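Local coordinates for periplasmic solute binding protein (Pectobacterium atrosepticum, PDB 4RY1) that probably binds a sugar in the periplasm and hands it to an ABC-type transporter in the inner membrane, at residues G78-L82 with N83-D87; Y209-L212 with V213-V217; Q221-F224 with S225-R229; N312-G315 with V316-L319. One frame throughout, in Å; residues are numbered along the deposited sequence.

Contact 1: residues G78-L82 with N83-D87; sequences GFYDL and NKQKD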
loop_
_atom_site.group_PDB
_atom_site.type_symbol
_atom_site.label_atom_id
_atom_site.label_comp_id
_atom_site.label_asym_id
_atom_site.label_seq_id
_atom_site.Cartn_x
_atom_site.Cartn_y
_atom_site.Cartn_z
ATOM N N GLY A 78 21.004 8.604 -0.312
ATOM C CA GLY A 78 20.480 8.058 -1.544
ATOM C C GLY A 78 21.036 6.687 -1.852
ATOM O O GLY A 78 21.946 6.168 -1.198
ATOM N N PHE A 79 20.435 6.107 -2.864
ATOM C CA PHE A 79 20.815 4.815 -3.378
ATOM C C PHE A 79 21.648 4.966 -4.649
ATOM O O PHE A 79 21.830 6.085 -5.193
ATOM C CB PHE A 79 19.555 3.972 -3.584
ATOM C CG PHE A 79 18.836 3.656 -2.298
ATOM C CD1 PHE A 79 19.425 2.850 -1.323
ATOM C CD2 PHE A 79 17.602 4.211 -2.013
ATOM C CE1 PHE A 79 18.787 2.579 -0.132
ATOM C CE2 PHE A 79 16.957 3.922 -0.816
ATOM C CZ PHE A 79 17.547 3.101 0.121
ATOM N N TYR A 80 22.170 3.843 -5.132
ATOM C CA TYR A 80 22.840 3.848 -6.414
ATOM C C TYR A 80 21.875 4.324 -7.509
ATOM O O TYR A 80 20.734 3.841 -7.598
ATOM C CB TYR A 80 23.379 2.463 -6.712
ATOM C CG TYR A 80 24.094 2.319 -8.031
ATOM C CD1 TYR A 80 25.474 2.465 -8.109
ATOM C CD2 TYR A 80 23.404 1.953 -9.196
ATOM C CE1 TYR A 80 26.150 2.294 -9.305
ATOM C CE2 TYR A 80 24.066 1.798 -10.389
ATOM C CZ TYR A 80 25.443 1.956 -10.440
ATOM O OH TYR A 80 26.062 1.758 -11.656
ATOM N N ASP A 81 22.343 5.243 -8.342
ATOM C CA ASP A 81 21.505 5.817 -9.396
ATOM C C ASP A 81 21.275 4.806 -10.519
ATOM O O ASP A 81 22.161 4.527 -11.337
ATOM C CB ASP A 81 22.166 7.074 -9.939
ATOM C CG ASP A 81 21.381 7.752 -11.032
ATOM O OD1 ASP A 81 20.255 7.323 -11.371
ATOM O OD2 ASP A 81 21.940 8.741 -11.573
ATOM N N LEU A 82 20.053 4.276 -10.573
ATOM C CA LEU A 82 19.724 3.223 -11.548
ATOM C C LEU A 82 19.773 3.663 -13.010
ATOM O O LEU A 82 19.879 2.823 -13.895
ATOM C CB LEU A 82 18.362 2.616 -11.261
ATOM C CG LEU A 82 18.198 1.947 -9.893
ATOM C CD1 LEU A 82 16.811 1.338 -9.804
ATOM C CD2 LEU A 82 19.223 0.865 -9.625
ATOM N N ASN A 83 19.745 4.974 -13.263
ATOM C CA ASN A 83 19.972 5.450 -14.630
ATOM C C ASN A 83 21.346 5.033 -15.154
ATOM O O ASN A 83 21.525 4.935 -16.360
ATOM C CB ASN A 83 19.792 6.977 -14.772
ATOM C CG ASN A 83 18.379 7.453 -14.457
ATOM O OD1 ASN A 83 18.175 8.504 -13.794
ATOM N ND2 ASN A 83 17.408 6.738 -14.953
ATOM N N LYS A 84 22.300 4.787 -14.251
ATOM C CA LYS A 84 23.625 4.266 -14.635
ATOM C C LYS A 84 23.604 2.837 -15.191
ATOM O O LYS A 84 24.576 2.395 -15.791
ATOM C CB LYS A 84 24.599 4.343 -13.460
ATOM C CG LYS A 84 24.894 5.749 -13.014
ATOM C CD LYS A 84 25.773 5.667 -11.785
ATOM C CE LYS A 84 26.233 6.999 -11.257
ATOM N NZ LYS A 84 27.175 6.671 -10.152
ATOM N N GLN A 85 22.495 2.127 -14.978
ATOM C CA GLN A 85 22.322 0.767 -15.488
ATOM C C GLN A 85 21.094 0.675 -16.375
ATOM O O GLN A 85 20.424 -0.359 -16.433
ATOM C CB GLN A 85 22.237 -0.219 -14.332
ATOM C CG GLN A 85 23.488 -0.233 -13.471
ATOM C CD GLN A 85 24.749 -0.778 -14.141
ATOM O OE1 GLN A 85 25.862 -0.524 -13.656
ATOM N NE2 GLN A 85 24.599 -1.537 -15.211
ATOM N N LYS A 86 20.812 1.765 -17.083
ATOM C CA LYS A 86 19.641 1.834 -17.965
ATOM C C LYS A 86 19.529 0.636 -18.913
ATOM O O LYS A 86 18.438 0.085 -19.098
ATOM C CB LYS A 86 19.629 3.143 -18.771
ATOM C CG LYS A 86 18.603 3.112 -19.897
ATOM C CD LYS A 86 18.117 4.480 -20.338
ATOM C CE LYS A 86 16.599 4.477 -20.510
ATOM N NZ LYS A 86 15.910 5.530 -19.709
ATOM N N ASP A 87 20.637 0.251 -19.536
ATOM C CA ASP A 87 20.601 -0.821 -20.548
ATOM C C ASP A 87 20.379 -2.209 -19.947
ATOM O O ASP A 87 19.569 -3.000 -20.450
ATOM C CB ASP A 87 21.867 -0.807 -21.405
ATOM C CG ASP A 87 21.969 0.432 -22.269
ATOM O OD1 ASP A 87 20.920 0.952 -22.696
ATOM O OD2 ASP A 87 23.103 0.890 -22.511
HETATM O O HOH W 1 25.067 6.318 -7.967
#

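Contact 2: residues Y209-L212 with V213-V217; sequences YKKL and VDSHV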
loop_
_atom_site.group_PDB
_atom_site.type_symbol
_atom_site.label_atom_id
_atom_site.label_comp_id
_atom_site.label_asym_id
_atom_site.label_seq_id
_atom_site.Cartn_x
_atom_site.Cartn_y
_atom_site.Cartn_z
ATOM N N TYR A 209 -14.464 10.318 9.662
ATOM C CA TYR A 209 -14.220 9.153 10.527
ATOM C C TYR A 209 -15.381 8.900 11.521
ATOM O O TYR A 209 -15.910 7.792 11.636
ATOM C CB TYR A 209 -12.895 9.282 11.288
ATOM C CG TYR A 209 -12.705 8.092 12.196
ATOM C CD1 TYR A 209 -12.242 6.886 11.693
ATOM C CD2 TYR A 209 -13.040 8.150 13.540
ATOM C CE1 TYR A 209 -12.093 5.780 12.504
ATOM C CE2 TYR A 209 -12.905 7.052 14.354
ATOM C CZ TYR A 209 -12.415 5.865 13.840
ATOM O OH TYR A 209 -12.300 4.767 14.661
ATOM N N LYS A 210 -15.785 9.964 12.207
ATOM C CA LYS A 210 -16.802 9.861 13.238
ATOM C C LYS A 210 -18.091 9.364 12.582
ATOM O O LYS A 210 -18.801 8.519 13.129
ATOM C CB LYS A 210 -16.968 11.215 13.927
ATOM C CG LYS A 210 -17.713 11.177 15.255
ATOM C CD LYS A 210 -18.213 12.559 15.656
ATOM C CE LYS A 210 -18.809 12.570 17.058
ATOM N NZ LYS A 210 -20.104 11.838 17.183
ATOM N N LYS A 211 -18.368 9.849 11.378
ATOM C CA LYS A 211 -19.540 9.383 10.635
ATOM C C LYS A 211 -19.480 7.903 10.266
ATOM O O LYS A 211 -20.465 7.206 10.326
ATOM C CB LYS A 211 -19.785 10.212 9.373
ATOM C CG LYS A 211 -21.189 9.975 8.821
ATOM C CD LYS A 211 -21.545 10.964 7.731
ATOM C CE LYS A 211 -22.975 10.763 7.258
ATOM N NZ LYS A 211 -23.310 11.700 6.155
ATOM N N LEU A 212 -18.313 7.431 9.858
ATOM C CA LEU A 212 -18.157 6.017 9.539
ATOM C C LEU A 212 -18.495 5.146 10.756
ATOM O O LEU A 212 -19.197 4.145 10.639
ATOM C CB LEU A 212 -16.727 5.742 9.061
ATOM C CG LEU A 212 -16.333 6.300 7.686
ATOM C CD1 LEU A 212 -14.838 6.177 7.485
ATOM C CD2 LEU A 212 -17.048 5.567 6.572
ATOM N N VAL A 213 -17.989 5.566 11.913
ATOM C CA VAL A 213 -18.252 4.860 13.163
ATOM C C VAL A 213 -19.723 4.969 13.597
ATOM O O VAL A 213 -20.397 3.953 13.841
ATOM C CB VAL A 213 -17.323 5.328 14.286
ATOM C CG1 VAL A 213 -17.752 4.738 15.613
ATOM C CG2 VAL A 213 -15.900 4.881 13.977
ATOM N N ASP A 214 -20.213 6.200 13.688
ATOM C CA ASP A 214 -21.587 6.450 14.148
ATOM C C ASP A 214 -22.634 5.755 13.254
ATOM O O ASP A 214 -23.683 5.296 13.740
ATOM C CB ASP A 214 -21.863 7.954 14.219
ATOM C CG ASP A 214 -21.102 8.657 15.341
ATOM O OD1 ASP A 214 -20.532 7.997 16.239
ATOM O OD2 ASP A 214 -21.093 9.910 15.327
ATOM N N SER A 215 -22.337 5.660 11.957
ATOM C CA SER A 215 -23.199 4.972 10.965
ATOM C C SER A 215 -23.059 3.435 10.891
ATOM O O SER A 215 -23.719 2.799 10.078
ATOM C CB SER A 215 -22.974 5.526 9.546
ATOM O OG SER A 215 -23.234 6.913 9.461
ATOM N N HIS A 216 -22.199 2.850 11.726
ATOM C CA HIS A 216 -21.930 1.405 11.700
ATOM C C HIS A 216 -21.347 0.944 10.359
ATOM O O HIS A 216 -21.568 -0.183 9.928
ATOM C CB HIS A 216 -23.191 0.586 12.061
ATOM C CG HIS A 216 -22.908 -0.736 12.724
ATOM N ND1 HIS A 216 -22.782 -1.921 12.030
ATOM C CD2 HIS A 216 -22.757 -1.054 14.034
ATOM C CE1 HIS A 216 -22.548 -2.907 12.880
ATOM N NE2 HIS A 216 -22.531 -2.408 14.102
ATOM N N VAL A 217 -20.580 1.816 9.705
ATOM C CA VAL A 217 -19.868 1.384 8.492
ATOM C C VAL A 217 -18.613 0.593 8.853
ATOM O O VAL A 217 -18.343 -0.448 8.281
ATOM C CB VAL A 217 -19.517 2.559 7.568
ATOM C CG1 VAL A 217 -18.751 2.053 6.350
ATOM C CG2 VAL A 217 -20.788 3.228 7.092
#

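Contact 3: residues Q221-F224 with S225-R229; sequences QRYF and SSFGR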
loop_
_atom_site.group_PDB
_atom_site.type_symbol
_atom_site.label_atom_id
_atom_site.label_comp_id
_atom_site.label_asym_id
_atom_site.label_seq_id
_atom_site.Cartn_x
_atom_site.Cartn_y
_atom_site.Cartn_z
ATOM N N GLN A 221 -12.346 1.926 17.484
ATOM C CA GLN A 221 -11.035 1.466 17.935
ATOM C C GLN A 221 -11.116 0.599 19.204
ATOM O O GLN A 221 -10.191 -0.177 19.482
ATOM C CB GLN A 221 -10.059 2.616 18.120
ATOM C CG GLN A 221 -9.666 3.243 16.801
ATOM C CD GLN A 221 -8.630 2.393 16.114
ATOM O OE1 GLN A 221 -7.499 2.305 16.592
ATOM N NE2 GLN A 221 -9.003 1.746 15.019
ATOM N N ARG A 222 -12.206 0.726 19.965
ATOM C CA ARG A 222 -12.457 -0.183 21.096
ATOM C C ARG A 222 -12.634 -1.624 20.590
ATOM O O ARG A 222 -12.056 -2.574 21.133
ATOM C CB ARG A 222 -13.692 0.233 21.890
ATOM C CG ARG A 222 -13.584 1.585 22.592
ATOM C CD ARG A 222 -14.871 1.863 23.334
ATOM N NE ARG A 222 -14.863 3.028 24.207
ATOM C CZ ARG A 222 -14.487 3.034 25.488
ATOM N NH1 ARG A 222 -13.992 1.950 26.083
ATOM N NH2 ARG A 222 -14.572 4.166 26.168
ATOM N N TYR A 223 -13.383 -1.755 19.508
ATOM C CA TYR A 223 -13.602 -3.064 18.870
ATOM C C TYR A 223 -12.250 -3.661 18.464
ATOM O O TYR A 223 -11.927 -4.791 18.795
ATOM C CB TYR A 223 -14.522 -2.921 17.665
ATOM C CG TYR A 223 -14.721 -4.136 16.812
ATOM C CD1 TYR A 223 -13.753 -4.511 15.884
ATOM C CD2 TYR A 223 -15.888 -4.865 16.860
ATOM C CE1 TYR A 223 -13.940 -5.597 15.038
ATOM C CE2 TYR A 223 -16.085 -5.958 16.025
ATOM C CZ TYR A 223 -15.101 -6.330 15.114
ATOM O OH TYR A 223 -15.274 -7.402 14.252
ATOM N N PHE A 224 -11.458 -2.899 17.726
ATOM C CA PHE A 224 -10.191 -3.451 17.227
ATOM C C PHE A 224 -9.214 -3.746 18.364
ATOM O O PHE A 224 -8.501 -4.757 18.333
ATOM C CB PHE A 224 -9.598 -2.605 16.102
ATOM C CG PHE A 224 -10.382 -2.750 14.833
ATOM C CD1 PHE A 224 -10.320 -3.936 14.111
ATOM C CD2 PHE A 224 -11.256 -1.754 14.417
ATOM C CE1 PHE A 224 -11.099 -4.111 12.976
ATOM C CE2 PHE A 224 -12.015 -1.916 13.268
ATOM C CZ PHE A 224 -11.961 -3.105 12.566
ATOM N N SER A 225 -9.224 -2.909 19.395
ATOM C CA SER A 225 -8.350 -3.128 20.540
ATOM C C SER A 225 -8.642 -4.436 21.239
ATOM O O SER A 225 -7.731 -5.027 21.824
ATOM C CB SER A 225 -8.450 -1.980 21.522
ATOM O OG SER A 225 -7.903 -0.793 20.956
ATOM N N SER A 226 -9.896 -4.898 21.151
ATOM C CA SER A 226 -10.316 -6.152 21.790
ATOM C C SER A 226 -9.602 -7.358 21.190
ATOM O O SER A 226 -9.596 -8.422 21.787
ATOM C CB SER A 226 -11.840 -6.359 21.773
ATOM O OG SER A 226 -12.315 -6.811 20.514
ATOM N N PHE A 227 -9.038 -7.192 19.999
ATOM C CA PHE A 227 -8.307 -8.277 19.329
ATOM C C PHE A 227 -6.807 -8.280 19.556
ATOM O O PHE A 227 -6.106 -9.169 19.056
ATOM C CB PHE A 227 -8.636 -8.281 17.837
ATOM C CG PHE A 227 -10.050 -8.648 17.575
ATOM C CD1 PHE A 227 -10.421 -9.983 17.498
ATOM C CD2 PHE A 227 -11.020 -7.674 17.476
ATOM C CE1 PHE A 227 -11.733 -10.329 17.307
ATOM C CE2 PHE A 227 -12.341 -8.012 17.294
ATOM C CZ PHE A 227 -12.703 -9.341 17.215
ATOM N N GLY A 228 -6.315 -7.288 20.292
ATOM C CA GLY A 228 -4.889 -7.193 20.639
ATOM C C GLY A 228 -4.025 -6.883 19.421
ATOM O O GLY A 228 -4.362 -6.035 18.596
ATOM N N ARG A 229 -2.907 -7.596 19.321
ATOM C CA ARG A 229 -1.896 -7.353 18.265
ATOM C C ARG A 229 -2.019 -8.300 17.066
ATOM O O ARG A 229 -1.201 -8.267 16.142
ATOM C CB ARG A 229 -0.466 -7.445 18.840
ATOM C CG ARG A 229 0.141 -6.147 19.391
ATOM C CD ARG A 229 -0.399 -4.904 18.688
ATOM N NE ARG A 229 0.511 -3.765 18.540
ATOM C CZ ARG A 229 1.157 -3.437 17.416
ATOM N NH1 ARG A 229 1.063 -4.176 16.311
ATOM N NH2 ARG A 229 1.927 -2.357 17.397
#

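Contact 4: residues N312-G315 with V316-L319; sequences NPEG and VKAL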
loop_
_atom_site.group_PDB
_atom_site.type_symbol
_atom_site.label_atom_id
_atom_site.label_comp_id
_atom_site.label_asym_id
_atom_site.label_seq_id
_atom_site.Cartn_x
_atom_site.Cartn_y
_atom_site.Cartn_z
ATOM N N ASN A 312 13.003 -10.845 -17.259
ATOM C CA ASN A 312 13.359 -12.111 -17.905
ATOM C C ASN A 312 12.213 -13.094 -17.709
ATOM O O ASN A 312 11.751 -13.272 -16.596
ATOM C CB ASN A 312 14.648 -12.685 -17.304
ATOM C CG ASN A 312 15.145 -13.935 -18.023
ATOM O OD1 ASN A 312 14.453 -14.944 -18.084
ATOM N ND2 ASN A 312 16.363 -13.878 -18.542
ATOM N N PRO A 313 11.750 -13.770 -18.784
ATOM C CA PRO A 313 10.618 -14.704 -18.656
ATOM C C PRO A 313 10.756 -15.716 -17.501
ATOM O O PRO A 313 9.778 -16.036 -16.838
ATOM C CB PRO A 313 10.602 -15.398 -20.031
ATOM C CG PRO A 313 11.080 -14.332 -20.961
ATOM C CD PRO A 313 12.164 -13.596 -20.192
ATOM N N GLU A 314 11.971 -16.222 -17.275
ATOM C CA GLU A 314 12.170 -17.222 -16.228
ATOM C C GLU A 314 11.973 -16.609 -14.823
ATOM O O GLU A 314 11.369 -17.217 -13.934
ATOM C CB GLU A 314 13.561 -17.881 -16.355
ATOM C CG GLU A 314 13.661 -18.746 -17.601
ATOM C CD GLU A 314 12.561 -19.789 -17.690
ATOM O OE1 GLU A 314 12.379 -20.521 -16.695
ATOM O OE2 GLU A 314 11.875 -19.870 -18.748
ATOM N N GLY A 315 12.443 -15.386 -14.634
ATOM C CA GLY A 315 12.242 -14.721 -13.349
ATOM C C GLY A 315 10.813 -14.286 -13.147
ATOM O O GLY A 315 10.242 -14.408 -12.066
ATOM N N VAL A 316 10.230 -13.777 -14.222
ATOM C CA VAL A 316 8.843 -13.365 -14.202
ATOM C C VAL A 316 7.915 -14.541 -13.866
ATOM O O VAL A 316 7.018 -14.426 -13.034
ATOM C CB VAL A 316 8.452 -12.685 -15.543
ATOM C CG1 VAL A 316 6.956 -12.528 -15.659
ATOM C CG2 VAL A 316 9.133 -11.326 -15.676
ATOM N N LYS A 317 8.143 -15.684 -14.501
ATOM C CA LYS A 317 7.315 -16.854 -14.203
ATOM C C LYS A 317 7.521 -17.335 -12.767
ATOM O O LYS A 317 6.581 -17.730 -12.089
ATOM C CB LYS A 317 7.589 -17.955 -15.209
ATOM C CG LYS A 317 6.987 -17.634 -16.565
ATOM C CD LYS A 317 7.161 -18.803 -17.518
ATOM C CE LYS A 317 8.577 -18.972 -17.994
ATOM N NZ LYS A 317 8.638 -20.140 -18.923
ATOM N N ALA A 318 8.758 -17.252 -12.282
ATOM C CA ALA A 318 9.033 -17.684 -10.914
ATOM C C ALA A 318 8.274 -16.840 -9.896
ATOM O O ALA A 318 7.709 -17.356 -8.946
ATOM C CB ALA A 318 10.533 -17.641 -10.637
ATOM N N LEU A 319 8.304 -15.532 -10.094
ATOM C CA LEU A 319 7.678 -14.608 -9.148
ATOM C C LEU A 319 6.165 -14.533 -9.282
ATOM O O LEU A 319 5.473 -14.222 -8.328
ATOM C CB LEU A 319 8.274 -13.209 -9.272
ATOM C CG LEU A 319 9.667 -13.102 -8.668
ATOM C CD1 LEU A 319 10.359 -11.794 -9.004
ATOM C CD2 LEU A 319 9.580 -13.232 -7.155
HETATM O O HOH W 2 10.051 -21.307 -16.475
#

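Contact 1: residues G78-L82 with N83-D87
D81 and N83 form an Asx turn: OD1 of D81 accepts the backbone N of N83 at 3.1 Å, and the chain then winds through a 3-10 turn toward helix 86-89. Two backbone bonds complete the winding, K84 N to D81 O at 2.9 Å and Q85 N to L82 O at 2.9 Å. Aspartate suits the start of such a turn because its short side chain can reach an amide two residues on. N83 N approaches from above the carboxylate plane, and L108 N of strand 107-123 gives OD1 a second bond that helps fix its rotation.

Packing is carried by Y80. Its chi1 of 179° sets the ring beside the carbonyl carbon of Y80, toward K84 and Q85, and CG of Q85 lies at the ring edge, 3.7 Å from Y80 CE2. K84 CB sits 3.5 Å from Y80 OH. L82 turns from the turn into the interior, where I292 and M306 receive its apolar side chain.

The lysine chain of K84 is extended beyond CG, which carries its amine back past D81 at the surface. One water there accepts from D81 N at 3.0 Å and from K84 NZ at 3.1 Å.

Contact 2: residues Y209-L212 with V213-V217
V213 N bonds to Y209 O and D214 N to K210 O in regular helical steps, before helix 199-214 stops in a Schellman motif in which V217 N reaches back to L212 O at 2.9 Å and H216 N to V213 O. H216 supplies the positive phi (61°) of that motif, and its ring stacks on Y157.

Just before it, S215 doubles the grip on one carbonyl. Its N and its OG each lie 2.9 Å from K211 O and arrive from opposite faces of the carbonyl plane. With chi1 at -59° OG stands beside its own N, and both donors can reach the same carbonyl; serine is short enough to do this.

Apolar groups cover the inner side. CG2 of V213 rests 3.6 Å from Y209 CZ, obliquely to the ring, while Y209 OH bonds to D385. Past the end of the helix, V217 CG1 meets L212 CD2 at 3.9 Å, joining the exit to the last turn.

On the exposed side, K210 bends at its final torsion so that NZ meets the syn lone pair of D214 OD2 at 2.9 Å. The lysine probably offsets an aspartate charge that the carbonyl end of a helix would otherwise disfavour.

Contact 3: residues Q221-F224 with S225-R229
Y223 and F227 bring their rings together where the short helix 221-225 runs out into a type I beta turn, S225 to G228. The planes stand 50° apart with centroids 5.4 Å from each other, an oblique pairing in which F227 offers a corner: its CE2 lies over one face of the Y223 ring, toward the rim and 3.7 Å from CE1. A chi1 of 173° sets the Y223 ring beside its own carbonyl carbon, and CD1 of the same ring sits over the centre of one face of F224. Y223 thus touches both F224 and F227, with Y157 meeting Y223 edge-to-face and P237 of helix 236-239 touching both Y223 and F227.

The rim of F227 also faces polar atoms. CD2 is 3.3 Å from Y223 O, and F224 O lies at the ring edge in its plane, where the slightly positive ring hydrogens suit carbonyl oxygens. F224 O accepts the N of F227 as well, at 3.0 Å, from above the carbonyl plane.

Two serines fasten the helix end. S225 meets Q221 O with both N and OG, one from each face of the carbonyl plane, and its hydroxyl is also bonded to Y386 OH. G228, with positive phi, takes the chain out of the turn. In S226 the hydroxyl stands between N and the carbonyl carbon, which brings OG to Y223 O at 2.7 Å, in the carbonyl plane.

Contact 4: residues N312-G315 with V316-L319
V316 packs on N312 at the start of helix 313-319: V316 N donates to N312 O at 2.9 Å, nearly straight at 173°, and CG2 of the valine lies 3.4 Å from the same oxygen. Asparagine suits this N-cap because OD1 also accepts E314 N at 2.9 Å, in the plane of the amide carbonyl, which gives E314 N an acceptor in the first turn, where no earlier helical carbonyl is available to it. Proline suits the next position, the first of the helix, since it has no N-H to satisfy.

The close-packed side continues with G315, buried and without a side chain. Its carbonyl takes L319 N at 3.0 Å, and CB of L319 rests 3.6 Å from G315 O. A318 CB lies 3.4 Å from E314 O, its small methyl fitting against A21 and A22.

On the exposed side, E314, bent at its second torsion, and K317, bent at its third and folded back over P313 O, run side by side. K317 NZ reaches E314 OE2 at 3.3 Å, a salt bridge whose hydrogen bond is weak and long. A water also lies between E314 OE1 and the amine, its bond to NZ weak.

Around the helix, P313 and V316 lean on helix 329-337, A318 and L319 on helix 13-29, and L319 also touches M309 of helix 299-310.

How the contacts relate
The four contacts fall into two groups, as expected for a two-lobed solute-binding protein. Contacts 2 and 3 follow each other in the chain and touch, Y209 OH lying 3.7 Å from Q221 CG; D385 bonds to both Y209 OH and Q221 N, and Y157 packs on both H216 and Y223. Contacts 1 and 4 have centres about 22 Å apart, and helix 299-310 touches both, through Y80, L82 and Q85 of contact 1 and E314 and L319 of contact 4. Between the groups the centres are 40 to 47 Å apart, on opposite sides of the chain's centre. All four centres lie 22 to 24 Å from that centre; they are local packing and capping, with no ligand in any of them.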